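Side-chain contacts in paenibacillus xanthan lyase (Paenibacillus, PDB 6F2P), which cleaves the bacterial polysaccharide xanthan, probably by the beta-elimination usual for family 8 polysaccharide lyases: residues A[11-14]-A[15-18]; A[419-423]-A[424-428]; A[261-264]-A[265-269]; A[38-41]-A[42-46]; A[319-322]-A[323-327]. One frame throughout, in Å; residues are numbered along the deposited sequence.

Contact 1 (A[11-14]-A[15-18]); sequences EKYK and AMLN
Tyr13 meets both Met16 and Leu17 one turn further along helix 4-18, an early helix of the alpha-helical domain of this family 8 polysaccharide lyase. The backbone supplies ordinary alpha-helical hydrogen bonds: Ala15 N to Glu11 O (3.0 Å), Leu17 N to Tyr13 O (3.0 Å) and Asn18 N to Lys14 O (2.8 Å). Met16 N reaches Lys12 O on a more bent line, with an N-H...O angle of 138°.

The apolar contacts gather at the tyrosine ring. Met16 SD approaches Tyr13 CD1 at 4.0 Å in a Met-aromatic contact, and the sulfur lies obliquely to the ring, 69° off its normal. The two side chains cross at about a right angle. Leu17 instead lies over a face, its CG above the rim and its CD1 4.0 Å from Tyr13 CE2. Neighbouring helices continue this patch: Met16 also packs on Phe242 of helix 229-244, and Leu17 on Ala139 of helix 123-141.

Among the polar ends, Tyr13 OH bonds to Asp136 and Asn18 OD1 accepts from Gly20 N. Lys14 is fully extended, and its NZ hydrogen-bonds to Leu140 O; on the way its CE passes 3.5 Å from Asn18 ND2.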
loop_
_atom_site.group_PDB
_atom_site.type_symbol
_atom_site.label_atom_id
_atom_site.label_comp_id
_atom_site.label_asym_id
_atom_site.label_seq_id
_atom_site.Cartn_x
_atom_site.Cartn_y
_atom_site.Cartn_z
ATOM N N GLU A 11 24.438 6.842 36.822
ATOM C CA GLU A 11 24.584 8.293 36.865
ATOM C C GLU A 11 24.104 8.917 35.575
ATOM O O GLU A 11 23.527 10.009 35.568
ATOM C CB GLU A 11 26.031 8.678 37.141
ATOM C CG GLU A 11 26.451 8.411 38.574
ATOM C CD GLU A 11 27.952 8.444 38.767
ATOM O OE1 GLU A 11 28.683 8.717 37.789
ATOM O OE2 GLU A 11 28.401 8.193 39.903
ATOM N N LYS A 12 24.346 8.211 34.477
ATOM C CA LYS A 12 23.869 8.642 33.173
ATOM C C LYS A 12 22.338 8.673 33.161
ATOM O O LYS A 12 21.731 9.619 32.661
ATOM C CB LYS A 12 24.384 7.690 32.111
ATOM C CG LYS A 12 24.266 8.200 30.700
ATOM C CD LYS A 12 24.465 7.036 29.764
ATOM C CE LYS A 12 24.758 7.482 28.355
ATOM N NZ LYS A 12 25.396 6.343 27.630
ATOM N N TYR A 13 21.724 7.644 33.744
ATOM C CA TYR A 13 20.267 7.505 33.767
ATOM C C TYR A 13 19.637 8.564 34.642
ATOM O O TYR A 13 18.648 9.194 34.260
ATOM C CB TYR A 13 19.860 6.126 34.294
ATOM C CG TYR A 13 18.386 5.826 34.129
ATOM C CD1 TYR A 13 17.808 5.821 32.870
ATOM C CD2 TYR A 13 17.579 5.532 35.221
ATOM C CE1 TYR A 13 16.465 5.545 32.696
ATOM C CE2 TYR A 13 16.228 5.251 35.058
ATOM C CZ TYR A 13 15.676 5.263 33.787
ATOM O OH TYR A 13 14.336 4.991 33.587
ATOM N N LYS A 14 20.217 8.735 35.827
ATOM C CA LYS A 14 19.741 9.721 36.779
ATOM C C LYS A 14 19.778 11.099 36.140
ATOM O O LYS A 14 18.816 11.862 36.237
ATOM C CB LYS A 14 20.573 9.691 38.059
ATOM C CG LYS A 14 20.210 10.784 39.047
ATOM C CD LYS A 14 20.843 10.553 40.403
ATOM C CE LYS A 14 20.806 11.823 41.239
ATOM N NZ LYS A 14 21.220 11.550 42.639
ATOM N N ALA A 15 20.874 11.402 35.453
ATOM C CA ALA A 15 20.974 12.656 34.710
ATOM C C ALA A 15 19.886 12.815 33.625
ATOM O O ALA A 15 19.477 13.932 33.308
ATOM C CB ALA A 15 22.348 12.794 34.118
ATOM N N MET A 16 19.407 11.713 33.057
ATOM C CA MET A 16 18.271 11.807 32.133
ATOM C C MET A 16 17.008 12.176 32.901
ATOM O O MET A 16 16.180 12.957 32.434
ATOM C CB MET A 16 18.039 10.494 31.386
ATOM C CG MET A 16 19.209 10.007 30.559
ATOM S SD MET A 16 18.951 8.314 29.990
ATOM C CE MET A 16 17.791 8.578 28.648
ATOM N N LEU A 17 16.865 11.597 34.086
ATOM C CA LEU A 17 15.721 11.885 34.937
ATOM C C LEU A 17 15.698 13.331 35.451
ATOM O O LEU A 17 14.667 13.999 35.386
ATOM C CB LEU A 17 15.683 10.914 36.108
ATOM C CG LEU A 17 15.525 9.435 35.767
ATOM C CD1 LEU A 17 15.531 8.625 37.052
ATOM C CD2 LEU A 17 14.237 9.207 35.009
ATOM N N ASN A 18 16.828 13.826 35.951
ATOM C CA ASN A 18 16.803 15.123 36.628
ATOM C C ASN A 18 17.577 16.262 35.961
ATOM O O ASN A 18 17.586 17.380 36.466
ATOM C CB ASN A 18 17.204 14.990 38.106
ATOM C CG ASN A 18 18.673 14.671 38.293
ATOM O OD1 ASN A 18 19.457 14.684 37.344
ATOM N ND2 ASN A 18 19.057 14.389 39.527
#

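Contact 2 (A[419-423]-A[424-428]); sequences LSQFN and DHFWA
Asn423 O is gripped by two donors, Phe426 N at 3.1 Å and NZ of Lys516 on strand 508-516. The first bond closes a type I' beta turn from Asn423 to Phe426, in which Asp424 and His425 both have the positive phi that this turn requires. It follows directly on a type I turn from Ser420 to Asn423, and the two carry the chain into the short helix 426-429 of the super-sandwich domain. The closing N-H stands 65° out of the carbonyl plane. Asn423 ND2 donates to Leu419 O at 3.2 Å, in that carbonyl's plane and on a lone pair, and also to Asp292. A water ties the turn to the helix, giving a hydrogen to Phe422 O (2.8 Å) and accepting one from Trp427 N (3.0 Å).

Phe422 and Phe426 form a T-shaped pair, their planes 79° apart and their centroids separated by 5.1 Å. With its CG anti to the backbone N (chi1 166°), the Phe426 side chain runs alongside that of Phe422. On its other flank, Phe426 CE2 sits 3.5 Å above the plane of the Trp427 ring, over its centre. A serine in place of Phe426 would probably leave the Phe422 edge without the face it rests on and open a gap beside Trp427. Phe422 supplies that edge through CD1, which stands over the centre of the Phe426 ring.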
loop_
_atom_site.group_PDB
_atom_site.type_symbol
_atom_site.label_atom_id
_atom_site.label_comp_id
_atom_site.label_asym_id
_atom_site.label_seq_id
_atom_site.Cartn_x
_atom_site.Cartn_y
_atom_site.Cartn_z
ATOM N N LEU A 419 -0.859 26.258 12.317
ATOM C CA LEU A 419 -0.303 25.135 13.073
ATOM C C LEU A 419 -1.287 24.492 14.041
ATOM O O LEU A 419 -1.126 23.328 14.412
ATOM C CB LEU A 419 0.959 25.564 13.835
ATOM C CG LEU A 419 2.090 26.173 13.000
ATOM C CD1 LEU A 419 3.334 26.335 13.848
ATOM C CD2 LEU A 419 2.378 25.334 11.767
ATOM N N SER A 420 -2.305 25.241 14.450
ATOM C CA SER A 420 -3.193 24.762 15.501
ATOM C C SER A 420 -4.457 24.121 14.948
ATOM O O SER A 420 -5.312 23.672 15.712
ATOM C CB SER A 420 -3.566 25.899 16.459
ATOM O OG SER A 420 -4.529 26.747 15.866
ATOM N N GLN A 421 -4.563 24.086 13.622
ATOM C CA GLN A 421 -5.772 23.629 12.949
ATOM C C GLN A 421 -6.405 22.387 13.570
ATOM O O GLN A 421 -7.607 22.361 13.825
ATOM C CB GLN A 421 -5.502 23.399 11.459
ATOM C CG GLN A 421 -6.686 22.829 10.687
ATOM C CD GLN A 421 -7.904 23.741 10.711
ATOM O OE1 GLN A 421 -9.036 23.281 10.572
ATOM N NE2 GLN A 421 -7.676 25.036 10.887
ATOM N N PHE A 422 -5.593 21.370 13.831
ATOM C CA PHE A 422 -6.122 20.089 14.284
ATOM C C PHE A 422 -5.925 19.864 15.772
ATOM O O PHE A 422 -6.344 18.836 16.310
ATOM C CB PHE A 422 -5.526 18.937 13.471
ATOM C CG PHE A 422 -5.818 19.035 12.005
ATOM C CD1 PHE A 422 -7.108 18.864 11.534
ATOM C CD2 PHE A 422 -4.816 19.328 11.102
ATOM C CE1 PHE A 422 -7.391 18.973 10.190
ATOM C CE2 PHE A 422 -5.094 19.430 9.757
ATOM C CZ PHE A 422 -6.383 19.251 9.300
ATOM N N ASN A 423 -5.274 20.818 16.430
ATOM C CA ASN A 423 -5.263 20.864 17.888
ATOM C C ASN A 423 -6.162 22.014 18.356
ATOM O O ASN A 423 -7.067 22.414 17.620
ATOM C CB ASN A 423 -3.837 20.937 18.458
ATOM C CG ASN A 423 -2.965 21.952 17.747
ATOM O OD1 ASN A 423 -2.942 23.127 18.112
ATOM N ND2 ASN A 423 -2.223 21.498 16.732
ATOM N N ASP A 424 -5.941 22.532 19.561
ATOM C CA ASP A 424 -6.771 23.628 20.060
ATOM C C ASP A 424 -8.248 23.191 20.065
ATOM O O ASP A 424 -9.156 23.976 19.784
ATOM C CB ASP A 424 -6.520 24.881 19.208
ATOM C CG ASP A 424 -7.344 26.080 19.637
ATOM O OD1 ASP A 424 -7.528 26.296 20.861
ATOM O OD2 ASP A 424 -7.816 26.799 18.720
ATOM N N HIS A 425 -8.457 21.909 20.364
ATOM C CA HIS A 425 -9.787 21.309 20.486
ATOM C C HIS A 425 -10.545 21.123 19.181
ATOM O O HIS A 425 -11.774 21.051 19.193
ATOM C CB HIS A 425 -10.658 22.068 21.489
ATOM C CG HIS A 425 -9.991 22.280 22.807
ATOM N ND1 HIS A 425 -9.583 21.237 23.610
ATOM C CD2 HIS A 425 -9.621 23.416 23.448
ATOM C CE1 HIS A 425 -9.002 21.718 24.695
ATOM N NE2 HIS A 425 -9.017 23.038 24.620
ATOM N N PHE A 426 -9.818 21.028 18.070
ATOM C CA PHE A 426 -10.421 20.642 16.795
ATOM C C PHE A 426 -11.361 19.427 16.940
ATOM O O PHE A 426 -12.538 19.490 16.568
ATOM C CB PHE A 426 -9.342 20.354 15.736
ATOM C CG PHE A 426 -9.869 19.645 14.516
ATOM C CD1 PHE A 426 -10.388 20.369 13.455
ATOM C CD2 PHE A 426 -9.875 18.255 14.445
ATOM C CE1 PHE A 426 -10.896 19.732 12.354
ATOM C CE2 PHE A 426 -10.380 17.609 13.341
ATOM C CZ PHE A 426 -10.887 18.351 12.286
ATOM N N TRP A 427 -10.843 18.336 17.500
ATOM C CA TRP A 427 -11.574 17.069 17.544
ATOM C C TRP A 427 -12.802 17.037 18.446
ATOM O O TRP A 427 -13.690 16.208 18.248
ATOM C CB TRP A 427 -10.640 15.916 17.924
ATOM C CG TRP A 427 -9.737 15.491 16.804
ATOM C CD1 TRP A 427 -8.387 15.679 16.725
ATOM C CD2 TRP A 427 -10.121 14.828 15.596
ATOM N NE1 TRP A 427 -7.904 15.157 15.549
ATOM C CE2 TRP A 427 -8.947 14.632 14.836
ATOM C CE3 TRP A 427 -11.342 14.372 15.085
ATOM C CZ2 TRP A 427 -8.959 14.001 13.594
ATOM C CZ3 TRP A 427 -11.351 13.750 13.850
ATOM C CH2 TRP A 427 -10.163 13.567 13.118
ATOM N N ALA A 428 -12.858 17.924 19.435
ATOM C CA ALA A 428 -13.970 17.907 20.385
ATOM C C ALA A 428 -15.107 18.821 19.952
ATOM O O ALA A 428 -16.153 18.861 20.603
ATOM C CB ALA A 428 -13.491 18.270 21.791
HETATM O O HOH W 1 -8.035 18.343 18.438
#

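Contact 3 (A[261-264]-A[265-269]); sequences RWIY and DSYEP
Ile263 O accepts from Glu268 N at 2.8 Å with an almost straight N-H...O angle of 169°, and more weakly from Tyr267 N. Asp265 N bonds to Arg261 O, also at 2.8 Å. Two waters link the side chains of that same pair: one joins Arg261 NE (2.6 Å) to Asp265 OD2 (2.7 Å), the other Arg261 NH2 to OD1, both lying in the guanidinium plane. An alanine at Asp265 would probably leave these waters without their acceptors and the guanidinium freer to turn. The five-residue step from Ile263 to Glu268 is a pi-type turn near the C-terminal end of helix 256-267, passing into a 3-10 segment.

Arg261 is bent at chi2 and chi3, which brings one guanidinium face against Tyr264 CD2, 3.4 Å above the plane and over its centre. Glu268 OE1 approaches the edge of the Tyr264 ring and shares a water with Tyr264 O, while OE2 makes a salt bridge to Arg358. Deeper in, Ile263 CD1 lies 4.4 Å from Tyr267 CD2.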
loop_
_atom_site.group_PDB
_atom_site.type_symbol
_atom_site.label_atom_id
_atom_site.label_comp_id
_atom_site.label_asym_id
_atom_site.label_seq_id
_atom_site.Cartn_x
_atom_site.Cartn_y
_atom_site.Cartn_z
ATOM N N ARG A 261 16.580 4.488 10.501
ATOM C CA ARG A 261 15.796 4.585 9.284
ATOM C C ARG A 261 14.354 4.992 9.586
ATOM O O ARG A 261 13.752 5.761 8.810
ATOM C CB ARG A 261 15.813 3.265 8.498
ATOM C CG ARG A 261 17.191 2.764 8.058
ATOM C CD ARG A 261 18.126 3.881 7.610
ATOM N NE ARG A 261 17.623 4.631 6.458
ATOM C CZ ARG A 261 18.259 5.659 5.902
ATOM N NH1 ARG A 261 19.432 6.055 6.386
ATOM N NH2 ARG A 261 17.723 6.292 4.864
ATOM N N TRP A 262 13.810 4.477 10.696
ATOM C CA TRP A 262 12.418 4.757 11.087
ATOM C C TRP A 262 12.131 6.251 11.087
ATOM O O TRP A 262 11.058 6.685 10.671
ATOM C CB TRP A 262 12.080 4.190 12.468
ATOM C CG TRP A 262 12.061 2.686 12.539
ATOM C CD1 TRP A 262 12.030 1.811 11.488
ATOM C CD2 TRP A 262 12.084 1.882 13.731
ATOM N NE1 TRP A 262 12.023 0.515 11.954
ATOM C CE2 TRP A 262 12.059 0.532 13.325
ATOM C CE3 TRP A 262 12.127 2.172 15.098
ATOM C CZ2 TRP A 262 12.074 -0.525 14.239
ATOM C CZ3 TRP A 262 12.135 1.119 16.004
ATOM C CH2 TRP A 262 12.110 -0.208 15.571
ATOM N N ILE A 263 13.104 7.031 11.545
ATOM C CA ILE A 263 12.985 8.481 11.531
ATOM C C ILE A 263 12.755 9.021 10.117
ATOM O O ILE A 263 11.814 9.779 9.891
ATOM C CB ILE A 263 14.221 9.141 12.145
ATOM C CG1 ILE A 263 14.450 8.613 13.568
ATOM C CG2 ILE A 263 14.083 10.647 12.133
ATOM C CD1 ILE A 263 13.222 8.674 14.458
ATOM N N TYR A 264 13.593 8.620 9.161
ATOM C CA TYR A 264 13.434 9.104 7.788
ATOM C C TYR A 264 12.158 8.575 7.149
ATOM O O TYR A 264 11.493 9.285 6.402
ATOM C CB TYR A 264 14.616 8.710 6.907
ATOM C CG TYR A 264 15.947 9.235 7.361
ATOM C CD1 TYR A 264 16.175 10.596 7.478
ATOM C CD2 TYR A 264 16.993 8.366 7.644
ATOM C CE1 TYR A 264 17.401 11.080 7.886
ATOM C CE2 TYR A 264 18.223 8.837 8.049
ATOM C CZ TYR A 264 18.424 10.196 8.169
ATOM O OH TYR A 264 19.652 10.667 8.577
ATOM N N ASP A 265 11.830 7.321 7.437
ATOM C CA ASP A 265 10.730 6.656 6.757
ATOM C C ASP A 265 9.395 6.739 7.481
ATOM O O ASP A 265 8.359 6.894 6.842
ATOM C CB ASP A 265 11.069 5.190 6.493
ATOM C CG ASP A 265 12.313 5.023 5.647
ATOM O OD1 ASP A 265 12.692 5.991 4.941
ATOM O OD2 ASP A 265 12.909 3.923 5.695
ATOM N N SER A 266 9.407 6.647 8.809
ATOM C CA SER A 266 8.154 6.512 9.541
ATOM C C SER A 266 7.779 7.709 10.404
ATOM O O SER A 266 6.673 7.754 10.939
ATOM C CB SER A 266 8.179 5.242 10.381
ATOM O OG SER A 266 8.419 4.124 9.551
ATOM N N TYR A 267 8.674 8.684 10.546
ATOM C CA TYR A 267 8.370 9.824 11.424
ATOM C C TYR A 267 8.481 11.199 10.779
ATOM O O TYR A 267 7.531 11.975 10.814
ATOM C CB TYR A 267 9.125 9.714 12.756
ATOM C CG TYR A 267 8.550 8.551 13.493
ATOM C CD1 TYR A 267 7.356 8.680 14.190
ATOM C CD2 TYR A 267 9.129 7.297 13.403
ATOM C CE1 TYR A 267 6.779 7.602 14.812
ATOM C CE2 TYR A 267 8.557 6.208 14.027
ATOM C CZ TYR A 267 7.381 6.370 14.723
ATOM O OH TYR A 267 6.799 5.296 15.336
ATOM N N GLU A 268 9.616 11.480 10.157
ATOM C CA GLU A 268 9.801 12.748 9.468
ATOM C C GLU A 268 8.656 13.101 8.496
ATOM O O GLU A 268 8.204 14.248 8.473
ATOM C CB GLU A 268 11.165 12.788 8.763
ATOM C CG GLU A 268 11.562 14.173 8.294
ATOM C CD GLU A 268 12.826 14.167 7.477
ATOM O OE1 GLU A 268 13.215 13.078 7.018
ATOM O OE2 GLU A 268 13.439 15.244 7.297
ATOM N N PRO A 269 8.173 12.128 7.700
ATOM C CA PRO A 269 7.103 12.556 6.788
ATOM C C PRO A 269 5.799 12.883 7.519
ATOM O O PRO A 269 4.922 13.550 6.962
ATOM C CB PRO A 269 6.894 11.337 5.871
ATOM C CG PRO A 269 8.086 10.466 6.080
ATOM C CD PRO A 269 8.563 10.724 7.478
HETATM O O HOH W 2 15.589 3.817 5.128
HETATM O O HOH W 3 15.454 6.834 3.548
HETATM O O HOH W 4 11.718 11.496 4.893
#

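Contact 4 (A[38-41]-A[42-46]); sequences TVTA and QGYWD
Gln42 N donates to Thr38 O at 2.9 Å, and three further carbonyls are satisfied in the same way: Val39 O by Gly43 N (2.9 Å), Thr40 O by Tyr44 N (3.2 Å) and Ala41 O by Trp45 N (2.9 Å).

Several side-chain polar atoms find partners along the helix or beyond it. Thr40 OG1 turns back to Ala36 O, while Thr38 OG1 bonds to Val34 O and Ser89 OG. Trp45 NE1 is taken up by Asp100 of helix 95-111. Gln42 NE2 donates to Asp46 OD1 at 2.8 Å; the acceptor lies near the amide plane, but the donor comes from above the carboxylate plane.

Thr40 places CG2 anti to its own nitrogen (chi1 -71° for OG1), which lays the methyl alongside the Tyr44 ring, 3.8 Å from CE2. Tyr44 in turn stacks on His76, and Ala41 packs on Ala83. Helix 28-46 is thus held against helix 68-85, helix-on-helix packing consistent with the alpha/alpha-toroid architecture of family 8 lyases.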
loop_
_atom_site.group_PDB
_atom_site.type_symbol
_atom_site.label_atom_id
_atom_site.label_comp_id
_atom_site.label_asym_id
_atom_site.label_seq_id
_atom_site.Cartn_x
_atom_site.Cartn_y
_atom_site.Cartn_z
ATOM N N THR A 38 9.046 21.397 41.563
ATOM C CA THR A 38 8.943 21.720 42.984
ATOM C C THR A 38 7.487 21.751 43.446
ATOM O O THR A 38 7.122 21.121 44.446
ATOM C CB THR A 38 9.585 23.078 43.291
ATOM O OG1 THR A 38 10.959 23.073 42.869
ATOM C CG2 THR A 38 9.496 23.375 44.781
ATOM N N VAL A 39 6.658 22.485 42.709
ATOM C CA VAL A 39 5.253 22.634 43.061
ATOM C C VAL A 39 4.537 21.284 43.116
ATOM O O VAL A 39 3.814 20.994 44.079
ATOM C CB VAL A 39 4.530 23.567 42.075
ATOM C CG1 VAL A 39 3.030 23.538 42.304
ATOM C CG2 VAL A 39 5.065 24.977 42.208
ATOM N N THR A 40 4.756 20.461 42.092
ATOM C CA THR A 40 4.144 19.138 42.021
ATOM C C THR A 40 4.532 18.291 43.229
ATOM O O THR A 40 3.679 17.662 43.863
ATOM C CB THR A 40 4.521 18.403 40.711
ATOM O OG1 THR A 40 3.864 19.025 39.604
ATOM C CG2 THR A 40 4.088 16.961 40.765
ATOM N N ALA A 41 5.820 18.291 43.559
ATOM C CA ALA A 41 6.289 17.543 44.717
ATOM C C ALA A 41 5.642 18.040 46.006
ATOM O O ALA A 41 5.191 17.236 46.824
ATOM C CB ALA A 41 7.781 17.612 44.823
ATOM N N GLN A 42 5.588 19.356 46.194
ATOM C CA GLN A 42 4.958 19.896 47.396
ATOM C C GLN A 42 3.507 19.433 47.459
ATOM O O GLN A 42 3.003 19.099 48.532
ATOM C CB GLN A 42 5.039 21.424 47.454
ATOM C CG GLN A 42 4.672 22.012 48.826
ATOM C CD GLN A 42 5.575 21.504 49.954
ATOM O OE1 GLN A 42 6.796 21.561 49.855
ATOM N NE2 GLN A 42 4.970 21.009 51.027
ATOM N N GLY A 43 2.854 19.381 46.301
ATOM C CA GLY A 43 1.485 18.909 46.230
ATOM C C GLY A 43 1.268 17.531 46.843
ATOM O O GLY A 43 0.433 17.351 47.746
ATOM N N TYR A 44 2.015 16.550 46.348
ATOM C CA TYR A 44 1.835 15.175 46.790
ATOM C C TYR A 44 2.395 14.974 48.186
ATOM O O TYR A 44 1.969 14.068 48.903
ATOM C CB TYR A 44 2.466 14.200 45.795
ATOM C CG TYR A 44 1.726 14.161 44.478
ATOM C CD1 TYR A 44 0.357 13.944 44.446
ATOM C CD2 TYR A 44 2.387 14.355 43.269
ATOM C CE1 TYR A 44 -0.332 13.918 43.257
ATOM C CE2 TYR A 44 1.700 14.323 42.068
ATOM C CZ TYR A 44 0.339 14.106 42.072
ATOM O OH TYR A 44 -0.368 14.068 40.895
ATOM N N TRP A 45 3.354 15.814 48.568
ATOM C CA TRP A 45 3.913 15.750 49.915
ATOM C C TRP A 45 2.825 16.200 50.898
ATOM O O TRP A 45 2.618 15.601 51.961
ATOM C CB TRP A 45 5.151 16.643 50.030
ATOM C CG TRP A 45 5.957 16.393 51.266
ATOM C CD1 TRP A 45 5.860 15.320 52.108
ATOM C CD2 TRP A 45 6.989 17.230 51.803
ATOM N NE1 TRP A 45 6.769 15.436 53.134
ATOM C CE2 TRP A 45 7.474 16.602 52.971
ATOM C CE3 TRP A 45 7.548 18.447 51.412
ATOM C CZ2 TRP A 45 8.492 17.154 53.753
ATOM C CZ3 TRP A 45 8.558 18.996 52.193
ATOM C CH2 TRP A 45 9.016 18.349 53.352
ATOM N N ASP A 46 2.120 17.254 50.508
ATOM C CA ASP A 46 1.057 17.811 51.314
ATOM C C ASP A 46 -0.084 16.826 51.488
ATOM O O ASP A 46 -0.627 16.703 52.577
ATOM C CB ASP A 46 0.551 19.117 50.693
ATOM C CG ASP A 46 1.522 20.268 50.895
ATOM O OD1 ASP A 46 2.455 20.121 51.723
ATOM O OD2 ASP A 46 1.352 21.315 50.235
#

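Contact 5 (A[319-322]-A[323-327]); sequences KRMV and KYWLL
Met321 lies alongside Trp325, one turn apart on helix 312-328 and pointing the same way, in a Met-aromatic contact within the helical part of this lyase. The sulfur fits against the outer end of the indole: SD is 3.8 Å from Trp325 CH2, and its line to the six-membered ring's centroid is 52° off the normal, an oblique approach. CG rests nearby, 3.9 Å from Trp325 CZ3. A chi1 of 67° leaves Met321 CG and SD alongside the indole, and the bend at chi3 turns the terminal methyl toward Tyr264 of helix 256-267.

The indole itself spreads over the backbone. Met321 O stands 3.2 Å above the plane of the Trp325 ring, offset toward the rim, while still accepting a hydrogen bond from Trp325 N, 3.1 Å away.

Val322 is a branched bump whose two methyls serve different neighbours. CG2 faces Trp325 CE3 at the looser distance of 4.4 Å; the other branch belongs to Leu326, which lies beside it. Helices 292-307 and 340-351 pack on this valine through Ile303 and Leu349, and Leu326 reaches Ala346 and Val350. The closest side-chain approach of the Val322-Leu326 pair is CG1 to CD1, 3.6 Å.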
loop_
_atom_site.group_PDB
_atom_site.type_symbol
_atom_site.label_atom_id
_atom_site.label_comp_id
_atom_site.label_asym_id
_atom_site.label_seq_id
_atom_site.Cartn_x
_atom_site.Cartn_y
_atom_site.Cartn_z
ATOM N N LYS A 319 19.597 16.418 13.821
ATOM C CA LYS A 319 19.663 17.697 14.516
ATOM C C LYS A 319 19.052 18.781 13.655
ATOM O O LYS A 319 18.465 19.728 14.169
ATOM C CB LYS A 319 21.099 18.074 14.872
ATOM C CG LYS A 319 21.736 17.179 15.908
ATOM C CD LYS A 319 23.149 17.627 16.224
ATOM C CE LYS A 319 23.895 16.514 16.930
ATOM N NZ LYS A 319 25.171 16.970 17.543
ATOM N N ARG A 320 19.182 18.632 12.343
ATOM C CA ARG A 320 18.707 19.661 11.433
ATOM C C ARG A 320 17.189 19.692 11.398
ATOM O O ARG A 320 16.588 20.759 11.383
ATOM C CB ARG A 320 19.272 19.466 10.022
ATOM C CG ARG A 320 20.751 19.801 9.897
ATOM C CD ARG A 320 21.191 19.901 8.446
ATOM N NE ARG A 320 20.791 21.164 7.832
ATOM C CZ ARG A 320 20.352 21.288 6.583
ATOM N NH1 ARG A 320 20.240 20.218 5.805
ATOM N NH2 ARG A 320 20.012 22.481 6.114
ATOM N N MET A 321 16.561 18.526 11.385
ATOM C CA MET A 321 15.114 18.510 11.304
ATOM C C MET A 321 14.489 18.949 12.641
ATOM O O MET A 321 13.530 19.728 12.662
ATOM C CB MET A 321 14.601 17.149 10.807
ATOM C CG MET A 321 14.831 15.981 11.748
ATOM S SD MET A 321 14.152 14.439 11.100
ATOM C CE MET A 321 15.411 13.961 9.923
ATOM N N VAL A 322 15.056 18.483 13.752
ATOM C CA VAL A 322 14.592 18.903 15.068
ATOM C C VAL A 322 14.763 20.412 15.270
ATOM O O VAL A 322 13.874 21.074 15.811
ATOM C CB VAL A 322 15.273 18.106 16.204
ATOM C CG1 VAL A 322 14.990 18.724 17.572
ATOM C CG2 VAL A 322 14.794 16.679 16.183
ATOM N N LYS A 323 15.886 20.963 14.817
ATOM C CA LYS A 323 16.086 22.404 14.928
ATOM C C LYS A 323 14.983 23.159 14.205
ATOM O O LYS A 323 14.380 24.072 14.773
ATOM C CB LYS A 323 17.450 22.835 14.387
ATOM C CG LYS A 323 17.756 24.312 14.635
ATOM C CD LYS A 323 19.246 24.598 14.586
ATOM C CE LYS A 323 19.542 26.023 15.035
ATOM N NZ LYS A 323 21.006 26.312 15.117
ATOM N N TYR A 324 14.730 22.762 12.959
ATOM C CA TYR A 324 13.658 23.319 12.135
ATOM C C TYR A 324 12.347 23.388 12.896
ATOM O O TYR A 324 11.717 24.444 12.964
ATOM C CB TYR A 324 13.467 22.472 10.868
ATOM C CG TYR A 324 12.332 22.920 9.964
ATOM C CD1 TYR A 324 12.391 24.136 9.291
ATOM C CD2 TYR A 324 11.213 22.123 9.767
ATOM C CE1 TYR A 324 11.361 24.550 8.453
ATOM C CE2 TYR A 324 10.176 22.528 8.930
ATOM C CZ TYR A 324 10.259 23.743 8.274
ATOM O OH TYR A 324 9.241 24.167 7.440
ATOM N N TRP A 325 11.951 22.260 13.477
ATOM C CA TRP A 325 10.700 22.181 14.213
ATOM C C TRP A 325 10.704 23.015 15.497
ATOM O O TRP A 325 9.666 23.541 15.903
ATOM C CB TRP A 325 10.372 20.728 14.547
ATOM C CG TRP A 325 10.090 19.871 13.346
ATOM C CD1 TRP A 325 9.437 20.242 12.198
ATOM C CD2 TRP A 325 10.456 18.493 13.172
ATOM N NE1 TRP A 325 9.371 19.175 11.328
ATOM C CE2 TRP A 325 9.992 18.094 11.900
ATOM C CE3 TRP A 325 11.133 17.559 13.968
ATOM C CZ2 TRP A 325 10.181 16.801 11.412
ATOM C CZ3 TRP A 325 11.323 16.280 13.481
ATOM C CH2 TRP A 325 10.848 15.910 12.218
ATOM N N LEU A 326 11.857 23.123 16.148
ATOM C CA LEU A 326 11.936 23.851 17.415
ATOM C C LEU A 326 11.833 25.343 17.166
ATOM O O LEU A 326 11.218 26.069 17.942
ATOM C CB LEU A 326 13.235 23.542 18.146
ATOM C CG LEU A 326 13.326 22.187 18.835
ATOM C CD1 LEU A 326 14.756 21.912 19.279
ATOM C CD2 LEU A 326 12.384 22.165 20.020
ATOM N N LEU A 327 12.434 25.790 16.069
ATOM C CA LEU A 327 12.386 27.193 15.669
ATOM C C LEU A 327 10.962 27.624 15.316
ATOM O O LEU A 327 10.600 28.798 15.436
ATOM C CB LEU A 327 13.321 27.421 14.475
ATOM C CG LEU A 327 14.812 27.280 14.781
ATOM C CD1 LEU A 327 15.600 27.162 13.504
ATOM C CD2 LEU A 327 15.301 28.462 15.600
#

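Overall arrangement
Along the chain the order is contact 1, contact 4, contact 3, contact 5, contact 2. The first four lie on helices 4-18, 28-46, 256-267 and 312-328 of the helical part, whereas contact 2 belongs to the super-sandwich domain. Contacts 3 and 5, with centres about 15 Å apart, touch directly: Ile263 CG2 lies 3.9 Å from Met321 SD, so two helices separated in the chain by about 45 residues, among them helix 292-307, pack together. Contact 4 is the most peripheral, its centre about 50 Å from that of the chain and 21 Å from contact 1. Contact 2 comes within about 7 Å of contact 5 between nearest atoms, near the boundary of the helical and super-sandwich parts.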